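Local coordinates for L-ribulose 3-epimerase (Mesorhizobium loti, PDB 3VYL), which catalyses the interconversion of ketoses by epimerisation at C3, with L-ribulose as its efficient substrate, and carries a bound manganese ion, at residues 191-199 with 224-232. Residues are numbered along the deposited sequence; the frame is centred on the assembly and turned at random.
Sequences VGLAIRHAA and AIFDALTAI
Gly192 and Ala228 mark where the backbones of 191-199 and 224-232 come nearest, their CA atoms 5.1 Å apart. Helices 191-197 and 224-231 run nearly parallel, with an angle of 16° between them and an axial distance of 8.5 Å. Small residues suit such closeness: Gly192 puts only its backbone at the interface, and the methyl CB of Ala228 lies 3.7 Å from Gly192 CA. One turn on, Ile195 spreads its branches over the second helix. Its CG2, anti to the backbone N, rests against Ala228 CB at 3.7 Å and also meets Leu229 CD2 and Ile232 CD1, while its CD1 touches Ile225 CG2 at 3.8 Å. With an alanine here, CB would still meet Ala228, but Ile225 CG2, Leu229 CD2 and Ile232 CD1 would probably be left without the branches they pack on. At the N-terminal end, Val191 CG1 packs on Ile225 CG1, two beta-branched side chains meeting through their gamma carbons beside Gly192. Toward the other end, Ile232 CG2 touches both Arg196 CA and Ala199 CB, 3.9 Å from the latter. Arg196, extended from CG to NE, lays one face of its guanidinium over Ala231 CB. No hydrogen bond joins the two segments; the contact rests on van der Waals packing, mostly between apolar groups. These neighbouring helices belong to the outer layer of the TIM barrel, 222-231 following strand 202-207, which runs between strands 175-180 and 238-240. Helix 181-187 adjoins Val191 and Ile225, helix 266-292 packs on Phe226, and Leu193 of a second subunit packs on Arg196.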
loop_
_atom_site.group_PDB
_atom_site.type_symbol
_atom_site.label_atom_id
_atom_site.label_comp_id
_atom_site.label_asym_id
_atom_site.label_seq_id
_atom_site.Cartn_x
_atom_site.Cartn_y
_atom_site.Cartn_z
ATOM N N VAL A 191 10.467 4.669 -3.219
ATOM C CA VAL A 191 11.553 3.692 -3.124
ATOM C C VAL A 191 11.725 2.902 -4.430
ATOM O O VAL A 191 12.830 2.833 -4.954
ATOM C CB VAL A 191 11.418 2.747 -1.905
ATOM C CG1 VAL A 191 12.707 1.961 -1.712
ATOM C CG2 VAL A 191 11.120 3.547 -0.645
ATOM N N GLY A 192 10.640 2.336 -4.956
ATOM C CA GLY A 192 10.673 1.603 -6.227
ATOM C C GLY A 192 11.125 2.464 -7.400
ATOM O O GLY A 192 11.974 2.052 -8.217
ATOM N N LEU A 193 10.580 3.676 -7.479
ATOM C CA LEU A 193 10.967 4.591 -8.540
ATOM C C LEU A 193 12.452 4.873 -8.504
ATOM O O LEU A 193 13.107 4.858 -9.545
ATOM C CB LEU A 193 10.172 5.888 -8.469
ATOM C CG LEU A 193 9.009 5.985 -9.451
ATOM C CD1 LEU A 193 8.415 4.627 -9.779
ATOM C CD2 LEU A 193 7.941 6.946 -8.945
ATOM N N ALA A 194 12.980 5.101 -7.304
ATOM C CA ALA A 194 14.391 5.412 -7.127
ATOM C C ALA A 194 15.286 4.224 -7.499
ATOM O O ALA A 194 16.328 4.406 -8.152
ATOM C CB ALA A 194 14.655 5.879 -5.709
ATOM N N ILE A 195 14.879 3.019 -7.106
ATOM C CA ILE A 195 15.568 1.819 -7.563
ATOM C C ILE A 195 15.588 1.749 -9.107
ATOM O O ILE A 195 16.650 1.551 -9.710
ATOM C CB ILE A 195 14.963 0.527 -6.963
ATOM C CG1 ILE A 195 15.309 0.421 -5.474
ATOM C CG2 ILE A 195 15.478 -0.707 -7.711
ATOM C CD1 ILE A 195 14.389 -0.476 -4.664
ATOM N N ARG A 196 14.423 1.936 -9.737
ATOM C CA ARG A 196 14.309 1.883 -11.204
ATOM C C ARG A 196 15.197 2.920 -11.874
ATOM O O ARG A 196 15.804 2.659 -12.920
ATOM C CB ARG A 196 12.866 2.098 -11.651
ATOM C CG ARG A 196 11.978 0.898 -11.427
ATOM C CD ARG A 196 10.549 1.234 -11.792
ATOM N NE ARG A 196 9.674 0.079 -11.623
ATOM C CZ ARG A 196 9.421 -0.819 -12.571
ATOM N NH1 ARG A 196 9.978 -0.700 -13.759
ATOM N NH2 ARG A 196 8.617 -1.840 -12.313
ATOM N N HIS A 197 15.269 4.091 -11.257
ATOM C CA HIS A 197 16.066 5.182 -11.774
ATOM C C HIS A 197 17.541 4.892 -11.719
ATOM O O HIS A 197 18.306 5.450 -12.492
ATOM C CB HIS A 197 15.735 6.442 -10.993
ATOM C CG HIS A 197 16.355 7.689 -11.555
ATOM N ND1 HIS A 197 16.046 8.162 -12.777
ATOM C CD2 HIS A 197 17.280 8.579 -11.006
ATOM C CE1 HIS A 197 16.747 9.293 -13.011
ATOM N NE2 HIS A 197 17.505 9.544 -11.925
ATOM N N ALA A 198 17.947 4.001 -10.811
ATOM C CA ALA A 198 19.365 3.706 -10.542
ATOM C C ALA A 198 19.888 2.436 -11.233
ATOM O O ALA A 198 21.016 2.009 -10.974
ATOM C CB ALA A 198 19.592 3.619 -9.040
ATOM N N ALA A 199 19.067 1.842 -12.100
ATOM C CA ALA A 199 19.395 0.596 -12.805
ATOM C C ALA A 199 20.806 0.570 -13.382
ATOM O O ALA A 199 21.248 1.533 -14.024
ATOM C CB ALA A 199 18.384 0.341 -13.906
ATOM N N ALA A 224 6.962 -3.647 -3.010
ATOM C CA ALA A 224 7.306 -2.665 -4.035
ATOM C C ALA A 224 8.809 -2.643 -4.308
ATOM O O ALA A 224 9.234 -2.382 -5.430
ATOM C CB ALA A 224 6.813 -1.288 -3.640
ATOM N N ILE A 225 9.603 -2.928 -3.276
ATOM C CA ILE A 225 11.063 -2.906 -3.365
ATOM C C ILE A 225 11.590 -4.159 -4.065
ATOM O O ILE A 225 12.476 -4.080 -4.917
ATOM C CB ILE A 225 11.706 -2.733 -1.966
ATOM C CG1 ILE A 225 11.407 -1.329 -1.425
ATOM C CG2 ILE A 225 13.208 -2.960 -2.014
ATOM C CD1 ILE A 225 11.874 -1.081 -0.003
ATOM N N PHE A 226 11.047 -5.314 -3.707
ATOM C CA PHE A 226 11.435 -6.557 -4.366
ATOM C C PHE A 226 11.004 -6.558 -5.839
ATOM O O PHE A 226 11.748 -7.048 -6.704
ATOM C CB PHE A 226 10.895 -7.774 -3.610
ATOM C CG PHE A 226 11.396 -7.878 -2.185
ATOM C CD1 PHE A 226 12.719 -7.573 -1.864
ATOM C CD2 PHE A 226 10.554 -8.311 -1.169
ATOM C CE1 PHE A 226 13.177 -7.685 -0.554
ATOM C CE2 PHE A 226 11.003 -8.432 0.137
ATOM C CZ PHE A 226 12.316 -8.119 0.449
ATOM N N ASP A 227 9.826 -5.981 -6.109
ATOM C CA ASP A 227 9.325 -5.761 -7.474
ATOM C C ASP A 227 10.236 -4.859 -8.301
ATOM O O ASP A 227 10.463 -5.132 -9.479
ATOM C CB ASP A 227 7.925 -5.136 -7.459
ATOM C CG ASP A 227 6.836 -6.122 -7.129
ATOM O OD1 ASP A 227 5.686 -5.676 -7.029
ATOM O OD2 ASP A 227 7.094 -7.331 -6.964
ATOM N N ALA A 228 10.737 -3.779 -7.703
ATOM C CA ALA A 228 11.646 -2.867 -8.414
ATOM C C ALA A 228 12.997 -3.529 -8.742
ATOM O O ALA A 228 13.432 -3.489 -9.892
ATOM C CB ALA A 228 11.844 -1.576 -7.639
ATOM N N LEU A 229 13.640 -4.154 -7.746
ATOM C CA LEU A 229 14.879 -4.924 -7.964
ATOM C C LEU A 229 14.689 -5.945 -9.066
ATOM O O LEU A 229 15.549 -6.083 -9.940
ATOM C CB LEU A 229 15.347 -5.642 -6.683
ATOM C CG LEU A 229 15.725 -4.745 -5.504
ATOM C CD1 LEU A 229 15.965 -5.553 -4.257
ATOM C CD2 LEU A 229 16.926 -3.873 -5.816
ATOM N N THR A 230 13.552 -6.644 -9.024
ATOM C CA THR A 230 13.232 -7.666 -10.016
ATOM C C THR A 230 12.963 -7.045 -11.391
ATOM O O THR A 230 13.367 -7.600 -12.410
ATOM C CB THR A 230 12.030 -8.509 -9.576
ATOM O OG1 THR A 230 12.306 -9.106 -8.298
ATOM C CG2 THR A 230 11.687 -9.590 -10.613
ATOM N N ALA A 231 12.305 -5.889 -11.424
ATOM C CA ALA A 231 12.070 -5.226 -12.700
ATOM C C ALA A 231 13.382 -4.869 -13.367
ATOM O O ALA A 231 13.493 -4.959 -14.579
ATOM C CB ALA A 231 11.211 -3.988 -12.526
ATOM N N ILE A 232 14.374 -4.469 -12.576
ATOM C CA ILE A 232 15.668 -4.046 -13.118
ATOM C C ILE A 232 16.638 -5.226 -13.248
ATOM O O ILE A 232 17.765 -5.042 -13.694
ATOM C CB ILE A 232 16.336 -2.895 -12.297
ATOM C CG1 ILE A 232 16.633 -3.324 -10.854
ATOM C CG2 ILE A 232 15.482 -1.638 -12.308
ATOM C CD1 ILE A 232 17.777 -2.571 -10.214
#